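Local coordinates for hypothetical protein XAC2396 (Xanthomonas axonopodis pv. citri, PDB 2G3W), which is of unknown function but has a compact fold built around a variation of the PD-(D/E)XK nuclease motif, at residues D37-V42 and E66-R71; L45-A48 and R54-F57. All blocks are in the same frame, centred on the assembly; numbering follows the deposited sequence.

Overall arrangement
Helix 37-49 serves both contacts: its first turns carry interaction 1, a salt bridge to Asp68, and its last turns carry interaction 2, an apolar cluster round Phe47. The centres of the two lie about 8 Å apart. On the sheet side they use neighbouring antiparallel strands, 56-57 at its border and 69-72 next to it, joined where Glu56 N probably donates to Trp70 O at 2.8 Å. Leu69, next to Asp68, also reaches the second contact: its CD2 packs 3.5 Å from Phe47 N. In sequence, the whole of interaction 2 falls between the two segments of interaction 1. The helix therefore meets this end of the sheet through one charged and one apolar contact, among others.

Interaction 1: D37-V42 and E66-R71; sequences DERLMV and EPDLWR
Arg39, on the first turns of helix 37-49, reaches Asp68, the residue just ahead of strand 69-72, in a salt bridge between two side chains that cross at about a right angle. From CB, the first torsion places CG anti to the backbone N (chi1 -165°), and the chain runs extended from CG to NE, which brings the guanidinium to Asp68. The side chain also touches Leu84 and Tyr107. At the tip the two terminal nitrogens divide the work. NH2 donates to Asp68 OD1 at 2.7 Å along an almost straight bond, N-H...O 176°. The oxygen lies in the guanidinium plane, at its edge, yet the nitrogen meets the tilted carboxylate from above its plane, the two flat groups being turned 70° apart. NH1 pairs with Glu35 and reaches a water only weakly, at 3.3 Å; that same water donates to Asp68 OD1 at 2.7 Å, so a single carboxylate oxygen receives both the arginine and the water. The other oxygen, OD2, accepts from the backbone N of Leu84, which ties Asp68 to the neighbouring strand 78-84 and helps fix the rotation of the group presented to Arg39. Two residues, Asp68 and Leu69, stand opposite the single Ile82 of that strand: a classic beta bulge, where strand 69-72, one in from the border strand 56-57, pairs with strand 78-84 in the mixed sheet of this PD-(D/E)XK-related fold.

Interaction 2: L45-A48 and R54-F57; sequences LAFA and RLEF
Phe47, near the end of helix 37-49, and Leu55, in the chain leading to the short strand 56-57, are the closest backbone positions, their CA atoms 7.4 Å apart after the few residues that turn the chain back. Both CB atoms point toward the opposite segment, and the two side chains run antiparallel alongside one another. The first torsion of Phe47 (-169°) swings the ring away from its own backbone N and onto the leucine: Leu55 CD2 sits over one ring face, offset toward the rim, in a CH-pi contact 4.0 Å from the centroid and 19° off the normal. On the same part of the rim, Phe47 CE2 comes within 3.4 Å of Leu55 O. Phe57 approaches from a different side and crosses Phe47 at about a right angle. Its CZ lies 3.7 Å from Phe47 CD2, which in turn rests over the face of the Phe57 ring; the planes make an oblique 39°, with centroids 5.3 Å apart. Beyond the pair, Leu27 and Leu69 touch both phenylalanines, and the ring of His25 meets Phe47 edge-to-face, so strands 21-31 and 69-72 help enclose it. Carbon surfaces carry nearly all of this contact: it implies cohesion by burial and shape, with the Phe47 ring held in place by neighbours on several sides rather than by directional polar bonds.

Interaction 1: D37-V42 and E66-R71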
ATOM      1  N   ASP A  37     -14.213  -4.500  24.007  1.00 34.04           N
ATOM      2  CA  ASP A  37     -13.139  -5.508  23.892  1.00 33.74           C
ATOM      3  C   ASP A  37     -12.441  -5.471  22.529  1.00 32.84           C
ATOM      4  O   ASP A  37     -11.214  -5.536  22.438  1.00 33.65           O
ATOM      5  CB  ASP A  37     -13.716  -6.900  24.141  1.00 33.41           C
ATOM      6  CG  ASP A  37     -14.142  -7.105  25.567  1.00 32.88           C
ATOM      7  OD1 ASP A  37     -13.907  -6.236  26.445  1.00 32.93           O
ATOM      8  OD2 ASP A  37     -14.710  -8.165  25.824  1.00 35.55           O
ATOM      9  N   GLU A  38     -13.236  -5.378  21.465  1.00 32.71           N
ATOM     10  CA  GLU A  38     -12.718  -5.217  20.111  1.00 31.09           C
ATOM     11  C   GLU A  38     -11.768  -4.002  19.997  1.00 30.96           C
ATOM     12  O   GLU A  38     -10.667  -4.145  19.499  1.00 31.23           O
ATOM     13  CB  GLU A  38     -13.874  -5.057  19.118  1.00 32.04           C
ATOM     14  CG  GLU A  38     -13.435  -4.816  17.663  1.00 29.73           C
ATOM     15  CD  GLU A  38     -14.610  -4.724  16.662  1.00 32.57           C
ATOM     16  OE1 GLU A  38     -15.769  -4.553  17.085  1.00 32.67           O
ATOM     17  OE2 GLU A  38     -14.374  -4.825  15.440  1.00 33.61           O
ATOM     18  N   ARG A  39     -12.198  -2.814  20.432  1.00 31.07           N
ATOM     19  CA  ARG A  39     -11.335  -1.603  20.340  1.00 30.52           C
ATOM     20  C   ARG A  39     -10.078  -1.793  21.155  1.00 30.18           C
ATOM     21  O   ARG A  39      -8.982  -1.435  20.695  1.00 30.90           O
ATOM     22  CB  ARG A  39     -12.051  -0.361  20.875  1.00 30.78           C
ATOM     23  CG  ARG A  39     -11.347   0.948  20.473  1.00 30.41           C
ATOM     24  CD  ARG A  39     -12.113   2.132  21.050  1.00 36.08           C
ATOM     25  NE  ARG A  39     -11.544   3.409  20.617  1.00 39.30           N
ATOM     26  CZ  ARG A  39     -10.393   3.915  21.046  1.00 43.32           C
ATOM     27  NH1 ARG A  39      -9.661   3.268  21.975  1.00 42.07           N
ATOM     28  NH2 ARG A  39      -9.984   5.097  20.565  1.00 42.57           N
ATOM     29  N   LEU A  40     -10.202  -2.384  22.352  1.00 30.24           N
ATOM     30  CA  LEU A  40      -8.986  -2.642  23.159  1.00 30.23           C
ATOM     31  C   LEU A  40      -7.980  -3.519  22.399  1.00 29.69           C
ATOM     32  O   LEU A  40      -6.759  -3.267  22.396  1.00 30.51           O
ATOM     33  CB  LEU A  40      -9.345  -3.253  24.527  1.00 30.75           C
ATOM     34  CG  LEU A  40      -8.061  -3.221  25.356  1.00 32.49           C
ATOM     35  CD1 LEU A  40      -8.177  -2.316  26.520  1.00 32.98           C
ATOM     36  CD2 LEU A  40      -7.536  -4.605  25.704  1.00 33.59           C
HETATM   37  N   MSE A  41      -8.470  -4.561  21.752  1.00 29.33           N
HETATM   38  CA  MSE A  41      -7.581  -5.470  21.039  1.00 30.59           C
HETATM   39  C   MSE A  41      -6.995  -4.803  19.771  1.00 29.74           C
HETATM   40  O   MSE A  41      -5.867  -5.092  19.369  1.00 31.04           O
HETATM   41  CB  MSE A  41      -8.270  -6.840  20.729  1.00 31.01           C
HETATM   42  CG  MSE A  41      -8.681  -7.638  21.993  1.00 32.88           C
HETATM   43 SE   MSE A  41      -7.119  -8.118  23.018  0.80 35.58          SE
HETATM   44  CE  MSE A  41      -6.352  -9.352  21.744  1.00 35.29           C
ATOM     45  N   VAL A  42      -7.745  -3.907  19.163  1.00 31.11           N
ATOM     46  CA  VAL A  42      -7.220  -3.108  18.032  1.00 30.63           C
ATOM     47  C   VAL A  42      -6.085  -2.215  18.559  1.00 31.65           C
ATOM     48  O   VAL A  42      -5.048  -2.068  17.874  1.00 31.50           O
ATOM     49  CB  VAL A  42      -8.292  -2.251  17.332  1.00 31.96           C
ATOM     50  CG1 VAL A  42      -7.666  -1.304  16.270  1.00 31.19           C
ATOM     51  CG2 VAL A  42      -9.315  -3.144  16.604  1.00 30.05           C
ATOM     52  N   GLU A  66      -4.998  13.820  23.642  1.00 42.51           N
ATOM     53  CA  GLU A  66      -4.066  12.710  23.371  1.00 40.15           C
ATOM     54  C   GLU A  66      -4.544  11.713  22.307  1.00 38.10           C
ATOM     55  O   GLU A  66      -5.750  11.519  22.121  1.00 35.94           O
ATOM     56  CB  GLU A  66      -3.668  11.974  24.675  1.00 39.93           C
ATOM     57  CG  GLU A  66      -2.925  12.870  25.686  1.00 40.63           C
ATOM     58  CD  GLU A  66      -2.367  12.122  26.903  1.00 41.31           C
ATOM     59  OE1 GLU A  66      -2.529  10.883  27.010  1.00 44.33           O
ATOM     60  OE2 GLU A  66      -1.748  12.782  27.751  1.00 40.04           O
ATOM     61  N   PRO A  67      -3.591  11.091  21.588  1.00 36.34           N
ATOM     62  CA  PRO A  67      -3.987  10.046  20.652  1.00 36.04           C
ATOM     63  C   PRO A  67      -4.216   8.736  21.404  1.00 35.43           C
ATOM     64  O   PRO A  67      -4.000   8.675  22.608  1.00 35.05           O
ATOM     65  CB  PRO A  67      -2.762   9.919  19.758  1.00 35.51           C
ATOM     66  CG  PRO A  67      -1.614  10.231  20.675  1.00 36.23           C
ATOM     67  CD  PRO A  67      -2.133  11.323  21.573  1.00 37.17           C
ATOM     68  N   ASP A  68      -4.623   7.685  20.704  1.00 34.62           N
ATOM     69  CA  ASP A  68      -4.649   6.365  21.344  1.00 33.64           C
ATOM     70  C   ASP A  68      -3.276   5.805  21.603  1.00 33.59           C
ATOM     71  O   ASP A  68      -3.039   5.128  22.618  1.00 31.69           O
ATOM     72  CB  ASP A  68      -5.498   5.418  20.518  1.00 34.04           C
ATOM     73  CG  ASP A  68      -6.915   5.912  20.413  1.00 34.20           C
ATOM     74  OD1 ASP A  68      -7.586   6.066  21.461  1.00 38.60           O
ATOM     75  OD2 ASP A  68      -7.353   6.183  19.297  1.00 31.18           O
ATOM     76  N   LEU A  69      -2.354   6.060  20.681  1.00 32.18           N
ATOM     77  CA  LEU A  69      -0.939   5.716  20.974  1.00 31.25           C
ATOM     78  C   LEU A  69      -0.036   6.805  20.472  1.00 31.74           C
ATOM     79  O   LEU A  69      -0.378   7.499  19.513  1.00 31.84           O
ATOM     80  CB  LEU A  69      -0.516   4.388  20.339  1.00 30.19           C
ATOM     81  CG  LEU A  69      -1.348   3.116  20.544  1.00 29.29           C
ATOM     82  CD1 LEU A  69      -2.546   3.067  19.565  1.00 31.91           C
ATOM     83  CD2 LEU A  69      -0.440   1.910  20.321  1.00 29.61           C
ATOM     84  N   TRP A  70       1.147   6.927  21.084  1.00 32.28           N
ATOM     85  CA  TRP A  70       2.162   7.864  20.589  1.00 32.85           C
ATOM     86  C   TRP A  70       3.580   7.567  21.041  1.00 32.63           C
ATOM     87  O   TRP A  70       3.792   6.954  22.099  1.00 30.66           O
ATOM     88  CB  TRP A  70       1.822   9.323  20.910  1.00 34.02           C
ATOM     89  CG  TRP A  70       1.499   9.678  22.353  1.00 33.99           C
ATOM     90  CD1 TRP A  70       1.394   8.839  23.429  1.00 36.09           C
ATOM     91  CD2 TRP A  70       1.189  10.989  22.830  1.00 35.20           C
ATOM     92  NE1 TRP A  70       1.065   9.568  24.566  1.00 35.67           N
ATOM     93  CE2 TRP A  70       0.919  10.887  24.213  1.00 35.42           C
ATOM     94  CE3 TRP A  70       1.082  12.248  22.206  1.00 34.98           C
ATOM     95  CZ2 TRP A  70       0.573  11.998  24.991  1.00 33.77           C
ATOM     96  CZ3 TRP A  70       0.739  13.348  22.979  1.00 35.96           C
ATOM     97  CH2 TRP A  70       0.499  13.214  24.364  1.00 34.30           C
ATOM     98  N   ARG A  71       4.513   7.958  20.182  1.00 32.39           N
ATOM     99  CA  ARG A  71       5.925   8.011  20.525  1.00 34.14           C
ATOM    100  C   ARG A  71       6.311   9.489  20.484  1.00 33.92           C
ATOM    101  O   ARG A  71       6.034  10.195  19.505  1.00 34.21           O
ATOM    102  CB  ARG A  71       6.754   7.193  19.546  1.00 34.06           C
ATOM    103  CG  ARG A  71       8.242   7.271  19.858  1.00 37.96           C
ATOM    104  CD  ARG A  71       9.057   6.389  18.948  1.00 43.83           C
ATOM    105  NE  ARG A  71       9.036   6.837  17.552  1.00 44.19           N
ATOM    106  CZ  ARG A  71       8.384   6.218  16.570  1.00 45.46           C
ATOM    107  NH1 ARG A  71       7.682   5.113  16.813  1.00 45.49           N
ATOM    108  NH2 ARG A  71       8.447   6.703  15.340  1.00 44.14           N
TER
HETATM  109  O   HOH W   1      -7.410   4.851  23.869  1.00 29.55           O

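Interaction 2: L45-A48 and R54-F57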
ATOM      1  N   LEU A  45      -3.190  -4.574  19.051  1.00 31.47           N
ATOM      2  CA  LEU A  45      -2.668  -4.840  17.706  1.00 32.38           C
ATOM      3  C   LEU A  45      -1.867  -3.627  17.159  1.00 31.66           C
ATOM      4  O   LEU A  45      -0.818  -3.810  16.512  1.00 31.74           O
ATOM      5  CB  LEU A  45      -3.817  -5.258  16.740  1.00 31.98           C
ATOM      6  CG  LEU A  45      -3.456  -5.430  15.261  1.00 32.96           C
ATOM      7  CD1 LEU A  45      -2.446  -6.507  15.012  1.00 33.34           C
ATOM      8  CD2 LEU A  45      -4.718  -5.660  14.425  1.00 33.65           C
ATOM      9  N   ALA A  46      -2.380  -2.412  17.389  1.00 31.60           N
ATOM     10  CA  ALA A  46      -1.726  -1.183  16.910  1.00 31.81           C
ATOM     11  C   ALA A  46      -0.350  -1.019  17.520  1.00 31.83           C
ATOM     12  O   ALA A  46       0.621  -0.665  16.830  1.00 31.12           O
ATOM     13  CB  ALA A  46      -2.577   0.041  17.193  1.00 32.86           C
ATOM     14  N   PHE A  47      -0.264  -1.272  18.822  1.00 32.06           N
ATOM     15  CA  PHE A  47       1.020  -1.259  19.462  1.00 32.62           C
ATOM     16  C   PHE A  47       1.978  -2.233  18.739  1.00 32.88           C
ATOM     17  O   PHE A  47       3.107  -1.868  18.397  1.00 33.76           O
ATOM     18  CB  PHE A  47       0.883  -1.549  20.977  1.00 32.21           C
ATOM     19  CG  PHE A  47       2.158  -1.282  21.740  1.00 31.47           C
ATOM     20  CD1 PHE A  47       3.223  -2.140  21.620  1.00 32.62           C
ATOM     21  CD2 PHE A  47       2.296  -0.144  22.540  1.00 31.70           C
ATOM     22  CE1 PHE A  47       4.436  -1.900  22.292  1.00 31.46           C
ATOM     23  CE2 PHE A  47       3.507   0.094  23.246  1.00 34.29           C
ATOM     24  CZ  PHE A  47       4.566  -0.778  23.100  1.00 32.83           C
ATOM     25  N   ALA A  48       1.514  -3.449  18.459  1.00 34.04           N
ATOM     26  CA  ALA A  48       2.349  -4.443  17.799  1.00 34.41           C
ATOM     27  C   ALA A  48       2.757  -4.043  16.388  1.00 34.38           C
ATOM     28  O   ALA A  48       3.887  -4.360  15.956  1.00 34.84           O
ATOM     29  CB  ALA A  48       1.664  -5.806  17.798  1.00 34.64           C
ATOM     30  N   ARG A  54       9.670   3.124  22.920  1.00 39.53           N
ATOM     31  CA  ARG A  54       9.167   4.430  23.364  1.00 39.20           C
ATOM     32  C   ARG A  54       7.688   4.679  23.038  1.00 38.19           C
ATOM     33  O   ARG A  54       7.101   5.674  23.474  1.00 38.54           O
ATOM     34  CB  ARG A  54      10.051   5.554  22.814  1.00 39.60           C
ATOM     35  CG  ARG A  54      11.499   5.393  23.222  1.00 42.73           C
ATOM     36  CD  ARG A  54      12.329   6.638  22.988  1.00 47.56           C
ATOM     37  NE  ARG A  54      12.031   7.733  23.916  1.00 48.89           N
ATOM     38  CZ  ARG A  54      11.473   8.885  23.550  1.00 49.97           C
ATOM     39  NH1 ARG A  54      11.147   9.099  22.267  1.00 49.62           N
ATOM     40  NH2 ARG A  54      11.250   9.829  24.463  1.00 49.41           N
ATOM     41  N   LEU A  55       7.082   3.756  22.302  1.00 36.65           N
ATOM     42  CA  LEU A  55       5.655   3.825  22.050  1.00 35.12           C
ATOM     43  C   LEU A  55       4.942   3.720  23.391  1.00 34.88           C
ATOM     44  O   LEU A  55       5.280   2.855  24.219  1.00 34.53           O
ATOM     45  CB  LEU A  55       5.210   2.700  21.103  1.00 34.71           C
ATOM     46  CG  LEU A  55       3.783   2.748  20.518  1.00 34.31           C
ATOM     47  CD1 LEU A  55       3.537   4.107  19.835  1.00 35.51           C
ATOM     48  CD2 LEU A  55       3.582   1.654  19.505  1.00 34.13           C
ATOM     49  N   GLU A  56       3.974   4.608  23.611  1.00 33.93           N
ATOM     50  CA  GLU A  56       3.112   4.532  24.786  1.00 34.32           C
ATOM     51  C   GLU A  56       1.641   4.675  24.402  1.00 34.48           C
ATOM     52  O   GLU A  56       1.314   5.348  23.428  1.00 34.28           O
ATOM     53  CB  GLU A  56       3.483   5.606  25.811  1.00 33.80           C
ATOM     54  CG  GLU A  56       4.794   5.289  26.519  1.00 36.62           C
ATOM     55  CD  GLU A  56       5.427   6.485  27.175  1.00 40.03           C
ATOM     56  OE1 GLU A  56       4.810   7.577  27.165  1.00 41.91           O
ATOM     57  OE2 GLU A  56       6.558   6.320  27.697  1.00 36.99           O
ATOM     58  N   PHE A  57       0.771   4.042  25.181  1.00 34.93           N
ATOM     59  CA  PHE A  57      -0.671   4.309  25.094  1.00 36.97           C
ATOM     60  C   PHE A  57      -0.968   5.699  25.641  1.00 38.71           C
ATOM     61  O   PHE A  57      -0.440   6.077  26.691  1.00 38.04           O
ATOM     62  CB  PHE A  57      -1.468   3.232  25.860  1.00 35.68           C
ATOM     63  CG  PHE A  57      -1.289   1.828  25.292  1.00 35.30           C
ATOM     64  CD1 PHE A  57      -1.800   1.500  24.041  1.00 36.02           C
ATOM     65  CD2 PHE A  57      -0.598   0.841  26.009  1.00 36.02           C
ATOM     66  CE1 PHE A  57      -1.632   0.211  23.492  1.00 33.68           C
ATOM     67  CE2 PHE A  57      -0.425  -0.453  25.474  1.00 32.03           C
ATOM     68  CZ  PHE A  57      -0.931  -0.766  24.211  1.00 30.60           C
TER